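Local coordinates for protein aminotransferase, class I (Staphylococcus aureus, PDB 2O1B) that probably catalyses the pyridoxal-phosphate-dependent transfer of amino groups between amino acids and 2-oxo acids, as class I aminotransferases such as aspartate transaminase do, at residues Y186-Y189 with P190-P193; G117-N120 with G121-V125; T199-V202 with F203-A206. All coordinates share one frame; numbering follows the deposited sequence.

From the N terminus, contact 2 comes first, at the start of helix 118-129; contact 1 follows where strand 182-187 of the mixed sheet runs out into a loop; contact 3 comes last, at the start of helix 200-210. Each is made within one continuous run of chain, so none closes a long loop, and the three follow in series without nesting or crossing. Contacts 1 and 2 both touch the cofactor and meet directly, Tyr186 OH lying 2.7 Å from Leu122 O. Contact 3 touches neither: its nearest atoms stay about 4 Å from contact 1 and about 12 Å from contact 2. It belongs to the crossover from strand 182-187 to strand 216-220.

Contact 1: Y186-Y189 with P190-P193; sequences YLTY and PNNP. With PLP (pyridoxal-5'-phosphate), chain B.
The backbone of Tyr189 and Pro190 folds sharply at a cis peptide bond, which brings their CA atoms to 2.9 Å and swings Thr188 O to 3.0 Å from Asn191 CA. No hydrogen bond spans this turn: Asn191 N is near Thr188 O, but its angle is poor. The side chain of Thr188 crosses that of Asn191 at about a right angle. The methyl of Thr188, CG2, stands anti to the backbone N and lies 3.6 Å from Pro190 O and 3.7 Å from C2A, the ring methyl of pyridoxal phosphate (PLP). The hydroxyl of Thr188, on another branch, is hydrogen-bonded to Tyr146 OH.

Asn192 meets the cofactor with two atoms. Asn192 CB packs 3.7 Å from PLP C2A, while Asn192 ND2 donates to the phenolic oxygen, PLP O3, over 3.0 Å, with an angle of 158° at the hydrogen. The other end of this amide, OD1, is held by Arg379, so both ends have partners and the rotation of the group is fixed. A second cis bond, before Pro193, follows directly. This Asn-Asn-Pro run, presenting an asparagine amide to O3, is characteristic of class I and II aminotransferases.

Contact 2: G117-N120 with G121-V125; sequences GTKN and GLVAV. With PLP (pyridoxal-5'-phosphate), chain B.
Leu122 lies one helical turn after Thr118, and its side chain runs back along that residue toward the cofactor. Leu122 CB is 3.4 Å from Thr118 O. CG, anti to Leu122's own carbonyl carbon (chi1 -71°), stays equally near that oxygen, and Leu122 CD1 continues past Thr118 O at 3.5 Å. The tip of this branch then meets two groups. Leu122 CD1 is 3.9 Å from Thr118 OG1. The same Leu122 CD1 is 3.6 Å from PLP C6, in the pyridine ring of the cofactor. Leu122 N donates to Thr118 O over 2.8 Å in an almost straight bond (175°), so Thr118 O faces both the backbone and the side chain of Leu122. Val123 N to Lys119 O is the next bond of the turn, while Ala124 N to Asn120 O is weak.

The first turn also holds the phosphate. Thr118 N donates to PLP O3P at 2.9 Å. Lys119 N donates to PLP O2P at 3.0 Å. Thr118 OG1 makes a weak bond to O3P, its proton having O4P within reach as a second acceptor. The Lys119 chain, fully extended, carries its NZ away to the carbonyls of Thr280 and Asn283 of the second subunit. The phosphate is thus gripped in part by two backbone N-H groups at a helix N-terminus, where the helix dipole probably helps stabilise its negative charge, while Leu122 offers only hydrocarbon to the ring.

Contact 3: T199-V202 with F203-A206; sequences TKEV and FDEA
Thr199 O receives Phe203 N at 3.2 Å, the first of four successive backbone bonds that join 199-202 to 203-206 as helix. Thr199 is the N-cap. With chi1 at 69°, which sets OG1 between the backbone N and the carbonyl carbon, Thr199 OG1 reaches forward to the first turn and accepts a weak bond of 3.3 Å from Val202 N.

Asp204 keeps CG anti to its own carbonyl carbon (chi1 -71°), which lays the carboxylate back against the preceding turn, near Lys200 O. Its two oxygens have different partners. Asp204 OD1 accepts a hydrogen bond of 2.8 Å from a water, and the same water donates to Glu201 OE1 at 3.0 Å. The two carboxylates have like charges, with Glu201 OE1 4.7 Å from Asp204 OD1, and the bridging water probably eases their repulsion. OD2 is hydrogen-bonded to Ser238 OG, which also makes a weak bond with Lys200 O. Lys200 does not close a salt bridge: its extended chain crosses the aspartate obliquely and leaves Lys200 NZ 6.1 Å from Asp204 OD2.

Val202 departs from the staggered conformations: its chi1 of -11° nearly eclipses CG1 with the backbone N, so the side chain is either strained or imperfectly placed in the model; Val202 CG2 lies 3.4 Å from Phe203 N.

Phe203 leaves the helix on its buried side. Its CG is anti to the carbonyl carbon, bringing Phe203 CD2 to 3.8 Å from Thr199 O, and the ring meets His219 edge-to-face. As His219 belongs to strand 216-220, this pair seats the start of helix 200-210 on the mixed sheet. Ile235 and Ala198 also touch the phenylalanine, and Trp171 touches Glu205. The helix is the crossover of a beta-alpha-beta unit, linking strand 182-187 to its parallel neighbour 216-220.

Contact 1: Y186-Y189 with P190-P193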
loop_
_atom_site.group_PDB
_atom_site.type_symbol
_atom_site.label_atom_id
_atom_site.label_comp_id
_atom_site.label_asym_id
_atom_site.label_seq_id
_atom_site.Cartn_x
_atom_site.Cartn_y
_atom_site.Cartn_z
ATOM N N TYR A 186 6.439 20.358 0.396
ATOM C CA TYR A 186 7.412 19.290 0.605
ATOM C C TYR A 186 8.803 19.868 0.736
ATOM O O TYR A 186 9.189 20.776 -0.016
ATOM C CB TYR A 186 7.391 18.286 -0.539
ATOM C CG TYR A 186 6.221 17.358 -0.505
ATOM C CD1 TYR A 186 4.947 17.805 -0.817
ATOM C CD2 TYR A 186 6.383 16.017 -0.162
ATOM C CE1 TYR A 186 3.858 16.946 -0.789
ATOM C CE2 TYR A 186 5.299 15.150 -0.144
ATOM C CZ TYR A 186 4.042 15.621 -0.455
ATOM O OH TYR A 186 2.959 14.759 -0.439
ATOM N N LEU A 187 9.550 19.338 1.698
ATOM C CA LEU A 187 10.952 19.669 1.846
ATOM C C LEU A 187 11.695 18.351 1.946
ATOM O O LEU A 187 11.132 17.363 2.399
ATOM C CB LEU A 187 11.188 20.536 3.091
ATOM C CG LEU A 187 10.606 21.966 3.035
ATOM C CD1 LEU A 187 10.830 22.716 4.327
ATOM C CD2 LEU A 187 11.170 22.765 1.844
ATOM N N THR A 188 12.947 18.346 1.505
ATOM C CA THR A 188 13.753 17.130 1.438
ATOM C C THR A 188 15.209 17.489 1.693
ATOM O O THR A 188 15.869 18.045 0.815
ATOM C CB THR A 188 13.662 16.483 0.026
ATOM O OG1 THR A 188 12.328 16.603 -0.493
ATOM C CG2 THR A 188 14.079 15.023 0.065
ATOM N N TYR A 189 15.687 17.192 2.900
ATOM C CA TYR A 189 17.077 17.375 3.297
ATOM C C TYR A 189 17.550 16.182 4.133
ATOM O O TYR A 189 17.009 15.915 5.204
ATOM C CB TYR A 189 17.294 18.707 4.040
ATOM C CG TYR A 189 16.948 19.878 3.151
ATOM C CD1 TYR A 189 15.696 20.483 3.220
ATOM C CD2 TYR A 189 17.851 20.326 2.182
ATOM C CE1 TYR A 189 15.360 21.544 2.368
ATOM C CE2 TYR A 189 17.526 21.358 1.322
ATOM C CZ TYR A 189 16.285 21.968 1.423
ATOM O OH TYR A 189 15.980 22.994 0.574
ATOM N N PRO A 190 18.558 15.458 3.639
ATOM C CA PRO A 190 19.270 15.683 2.378
ATOM C C PRO A 190 18.394 15.609 1.126
ATOM O O PRO A 190 17.543 14.712 1.016
ATOM C CB PRO A 190 20.310 14.557 2.364
ATOM C CG PRO A 190 20.482 14.186 3.781
ATOM C CD PRO A 190 19.116 14.309 4.377
ATOM N N ASN A 191 18.601 16.552 0.197
ATOM C CA ASN A 191 17.800 16.612 -1.034
ATOM C C ASN A 191 18.180 15.541 -2.059
ATOM O O ASN A 191 19.356 15.282 -2.308
ATOM C CB ASN A 191 17.875 17.998 -1.695
ATOM C CG ASN A 191 16.801 18.203 -2.777
ATOM O OD1 ASN A 191 16.982 19.003 -3.698
ATOM N ND2 ASN A 191 15.674 17.504 -2.650
ATOM N N ASN A 192 17.162 14.921 -2.635
ATOM C CA ASN A 192 17.330 14.072 -3.792
ATOM C C ASN A 192 16.743 14.877 -4.949
ATOM O O ASN A 192 15.524 15.049 -5.007
ATOM C CB ASN A 192 16.583 12.756 -3.570
ATOM C CG ASN A 192 16.827 11.725 -4.683
ATOM O OD1 ASN A 192 17.353 12.041 -5.750
ATOM N ND2 ASN A 192 16.429 10.473 -4.424
ATOM N N PRO A 193 17.574 15.287 -5.928
ATOM C CA PRO A 193 18.887 14.764 -6.322
ATOM C C PRO A 193 20.177 15.518 -5.932
ATOM O O PRO A 193 21.278 15.008 -6.216
ATOM C CB PRO A 193 18.773 14.812 -7.832
ATOM C CG PRO A 193 18.016 16.185 -8.056
ATOM C CD PRO A 193 17.142 16.373 -6.836
HETATM N N1 PLP B . 11.998 10.086 -0.750
HETATM C C2 PLP B . 13.302 10.197 -1.196
HETATM C C2A PLP B . 13.959 11.550 -1.222
HETATM C C3 PLP B . 13.981 9.037 -1.577
HETATM O O3 PLP B . 15.271 9.094 -2.021
HETATM C C4 PLP B . 13.340 7.793 -1.514
HETATM C C4A PLP B . 14.207 6.575 -1.386
HETATM C C5 PLP B . 12.016 7.700 -1.077
HETATM C C6 PLP B . 11.347 8.863 -0.696
HETATM C C5A PLP B . 11.286 6.365 -1.025
HETATM O O4P PLP B . 11.715 5.548 0.048
HETATM P P PLP B . 10.951 4.166 0.392
HETATM O O1P PLP B . 11.829 2.996 -0.022
HETATM O O2P PLP B . 9.655 4.168 -0.374
HETATM O O3P PLP B . 10.726 4.141 1.877
#

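Contact 2: G117-N120 with G121-V125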
loop_
_atom_site.group_PDB
_atom_site.type_symbol
_atom_site.label_atom_id
_atom_site.label_comp_id
_atom_site.label_asym_id
_atom_site.label_seq_id
_atom_site.Cartn_x
_atom_site.Cartn_y
_atom_site.Cartn_z
ATOM N N GLY A 117 6.393 1.455 3.313
ATOM C CA GLY A 117 7.384 2.154 2.501
ATOM C C GLY A 117 6.958 3.605 2.450
ATOM O O GLY A 117 5.766 3.888 2.322
ATOM N N THR A 118 7.917 4.527 2.535
ATOM C CA THR A 118 7.593 5.954 2.620
ATOM C C THR A 118 6.957 6.521 1.362
ATOM O O THR A 118 6.183 7.472 1.448
ATOM C CB THR A 118 8.799 6.846 3.031
ATOM O OG1 THR A 118 9.836 6.812 2.033
ATOM C CG2 THR A 118 9.347 6.403 4.374
ATOM N N LYS A 119 7.284 5.955 0.200
ATOM C CA LYS A 119 6.677 6.409 -1.051
ATOM C C LYS A 119 5.149 6.432 -0.915
ATOM O O LYS A 119 4.491 7.424 -1.247
ATOM C CB LYS A 119 7.124 5.539 -2.230
ATOM C CG LYS A 119 6.570 6.007 -3.579
ATOM C CD LYS A 119 6.876 5.021 -4.695
ATOM C CE LYS A 119 6.253 5.497 -6.016
ATOM N NZ LYS A 119 6.861 4.802 -7.190
ATOM N N ASN A 120 4.598 5.343 -0.390
ATOM C CA ASN A 120 3.158 5.223 -0.188
ATOM C C ASN A 120 2.577 6.335 0.691
ATOM O O ASN A 120 1.497 6.872 0.386
ATOM C CB ASN A 120 2.823 3.849 0.402
ATOM C CG ASN A 120 1.347 3.527 0.336
ATOM O OD1 ASN A 120 0.782 3.315 -0.749
ATOM N ND2 ASN A 120 0.705 3.483 1.499
ATOM N N GLY A 121 3.279 6.671 1.776
ATOM C CA GLY A 121 2.824 7.724 2.689
ATOM C C GLY A 121 3.015 9.125 2.136
ATOM O O GLY A 121 2.127 9.982 2.262
ATOM N N LEU A 122 4.169 9.359 1.510
ATOM C CA LEU A 122 4.455 10.638 0.863
ATOM C C LEU A 122 3.428 10.966 -0.196
ATOM O O LEU A 122 2.959 12.097 -0.260
ATOM C CB LEU A 122 5.865 10.664 0.252
ATOM C CG LEU A 122 7.036 10.706 1.246
ATOM C CD1 LEU A 122 8.304 10.141 0.627
ATOM C CD2 LEU A 122 7.272 12.119 1.771
ATOM N N VAL A 123 3.074 9.991 -1.034
ATOM C CA VAL A 123 2.093 10.279 -2.101
ATOM C C VAL A 123 0.649 10.366 -1.559
ATOM O O VAL A 123 -0.227 10.940 -2.205
ATOM C CB VAL A 123 2.221 9.340 -3.368
ATOM C CG1 VAL A 123 3.665 9.271 -3.895
ATOM C CG2 VAL A 123 1.724 7.975 -3.089
ATOM N N ALA A 124 0.415 9.829 -0.359
ATOM C CA ALA A 124 -0.909 9.872 0.286
ATOM C C ALA A 124 -1.238 11.221 0.937
ATOM O O ALA A 124 -2.413 11.629 0.967
ATOM C CB ALA A 124 -1.055 8.727 1.298
ATOM N N VAL A 125 -0.207 11.926 1.415
ATOM C CA VAL A 125 -0.391 13.146 2.211
ATOM C C VAL A 125 -1.367 14.149 1.594
ATOM O O VAL A 125 -2.249 14.632 2.296
ATOM C CB VAL A 125 0.952 13.882 2.586
ATOM C CG1 VAL A 125 0.650 15.190 3.301
ATOM C CG2 VAL A 125 1.842 13.017 3.486
HETATM N N1 PLP B . 11.998 10.086 -0.750
HETATM C C2 PLP B . 13.302 10.197 -1.196
HETATM C C2A PLP B . 13.959 11.550 -1.222
HETATM C C3 PLP B . 13.981 9.037 -1.577
HETATM O O3 PLP B . 15.271 9.094 -2.021
HETATM C C4 PLP B . 13.340 7.793 -1.514
HETATM C C4A PLP B . 14.207 6.575 -1.386
HETATM C C5 PLP B . 12.016 7.700 -1.077
HETATM C C6 PLP B . 11.347 8.863 -0.696
HETATM C C5A PLP B . 11.286 6.365 -1.025
HETATM O O4P PLP B . 11.715 5.548 0.048
HETATM P P PLP B . 10.951 4.166 0.392
HETATM O O1P PLP B . 11.829 2.996 -0.022
HETATM O O2P PLP B . 9.655 4.168 -0.374
HETATM O O3P PLP B . 10.726 4.141 1.877
#

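Contact 3: T199-V202 with F203-A206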
loop_
_atom_site.group_PDB
_atom_site.type_symbol
_atom_site.label_atom_id
_atom_site.label_comp_id
_atom_site.label_asym_id
_atom_site.label_seq_id
_atom_site.Cartn_x
_atom_site.Cartn_y
_atom_site.Cartn_z
ATOM N N THR A 199 19.959 22.998 8.071
ATOM C CA THR A 199 20.387 23.192 9.449
ATOM C C THR A 199 19.184 23.496 10.320
ATOM O O THR A 199 18.089 23.794 9.814
ATOM C CB THR A 199 21.411 24.330 9.602
ATOM O OG1 THR A 199 20.766 25.579 9.348
ATOM C CG2 THR A 199 22.579 24.143 8.649
ATOM N N LYS A 200 19.388 23.419 11.632
ATOM C CA LYS A 200 18.335 23.752 12.573
ATOM C C LYS A 200 17.720 25.092 12.189
ATOM O O LYS A 200 16.499 25.247 12.197
ATOM C CB LYS A 200 18.880 23.802 13.993
ATOM C CG LYS A 200 17.847 24.221 15.038
ATOM C CD LYS A 200 18.371 24.008 16.442
ATOM C CE LYS A 200 17.225 23.902 17.429
ATOM N NZ LYS A 200 17.692 23.410 18.749
ATOM N N GLU A 201 18.581 26.039 11.830
ATOM C CA GLU A 201 18.170 27.405 11.528
ATOM C C GLU A 201 17.330 27.517 10.261
ATOM O O GLU A 201 16.425 28.349 10.204
ATOM C CB GLU A 201 19.389 28.330 11.439
ATOM C CG GLU A 201 20.069 28.631 12.788
ATOM C CD GLU A 201 20.811 27.423 13.367
ATOM O OE1 GLU A 201 20.787 27.233 14.600
ATOM O OE2 GLU A 201 21.418 26.662 12.587
ATOM N N VAL A 202 17.617 26.705 9.238
ATOM C CA VAL A 202 16.792 26.786 8.018
ATOM C C VAL A 202 15.388 26.211 8.290
ATOM O O VAL A 202 14.400 26.682 7.727
ATOM C CB VAL A 202 17.461 26.260 6.680
ATOM C CG1 VAL A 202 18.964 25.991 6.831
ATOM C CG2 VAL A 202 16.739 25.063 6.088
ATOM N N PHE A 203 15.312 25.234 9.191
ATOM C CA PHE A 203 14.019 24.731 9.656
ATOM C C PHE A 203 13.322 25.790 10.529
ATOM O O PHE A 203 12.111 26.005 10.399
ATOM C CB PHE A 203 14.153 23.380 10.381
ATOM C CG PHE A 203 14.382 22.193 9.451
ATOM C CD1 PHE A 203 13.697 22.082 8.242
ATOM C CD2 PHE A 203 15.269 21.176 9.805
ATOM C CE1 PHE A 203 13.904 20.988 7.386
ATOM C CE2 PHE A 203 15.484 20.070 8.964
ATOM C CZ PHE A 203 14.797 19.981 7.750
ATOM N N ASP A 204 14.084 26.477 11.383
ATOM C CA ASP A 204 13.524 27.572 12.176
ATOM C C ASP A 204 12.805 28.576 11.278
ATOM O O ASP A 204 11.700 29.012 11.599
ATOM C CB ASP A 204 14.601 28.284 13.005
ATOM C CG ASP A 204 15.117 27.434 14.172
ATOM O OD1 ASP A 204 16.150 27.801 14.771
ATOM O OD2 ASP A 204 14.488 26.413 14.500
ATOM N N GLU A 205 13.435 28.928 10.162
ATOM C CA GLU A 205 12.912 29.962 9.266
ATOM C C GLU A 205 11.611 29.518 8.593
ATOM O O GLU A 205 10.673 30.308 8.458
ATOM C CB GLU A 205 13.958 30.368 8.213
ATOM C CG GLU A 205 13.608 31.685 7.510
ATOM C CD GLU A 205 14.501 32.021 6.322
ATOM O OE1 GLU A 205 15.539 31.355 6.115
ATOM O OE2 GLU A 205 14.152 32.969 5.581
ATOM N N ALA A 206 11.569 28.250 8.196
ATOM C CA ALA A 206 10.426 27.656 7.506
ATOM C C ALA A 206 9.237 27.627 8.447
ATOM O O ALA A 206 8.139 28.058 8.087
ATOM C CB ALA A 206 10.772 26.248 7.049
HETATM O O HOH W 1 18.386 27.599 16.405
#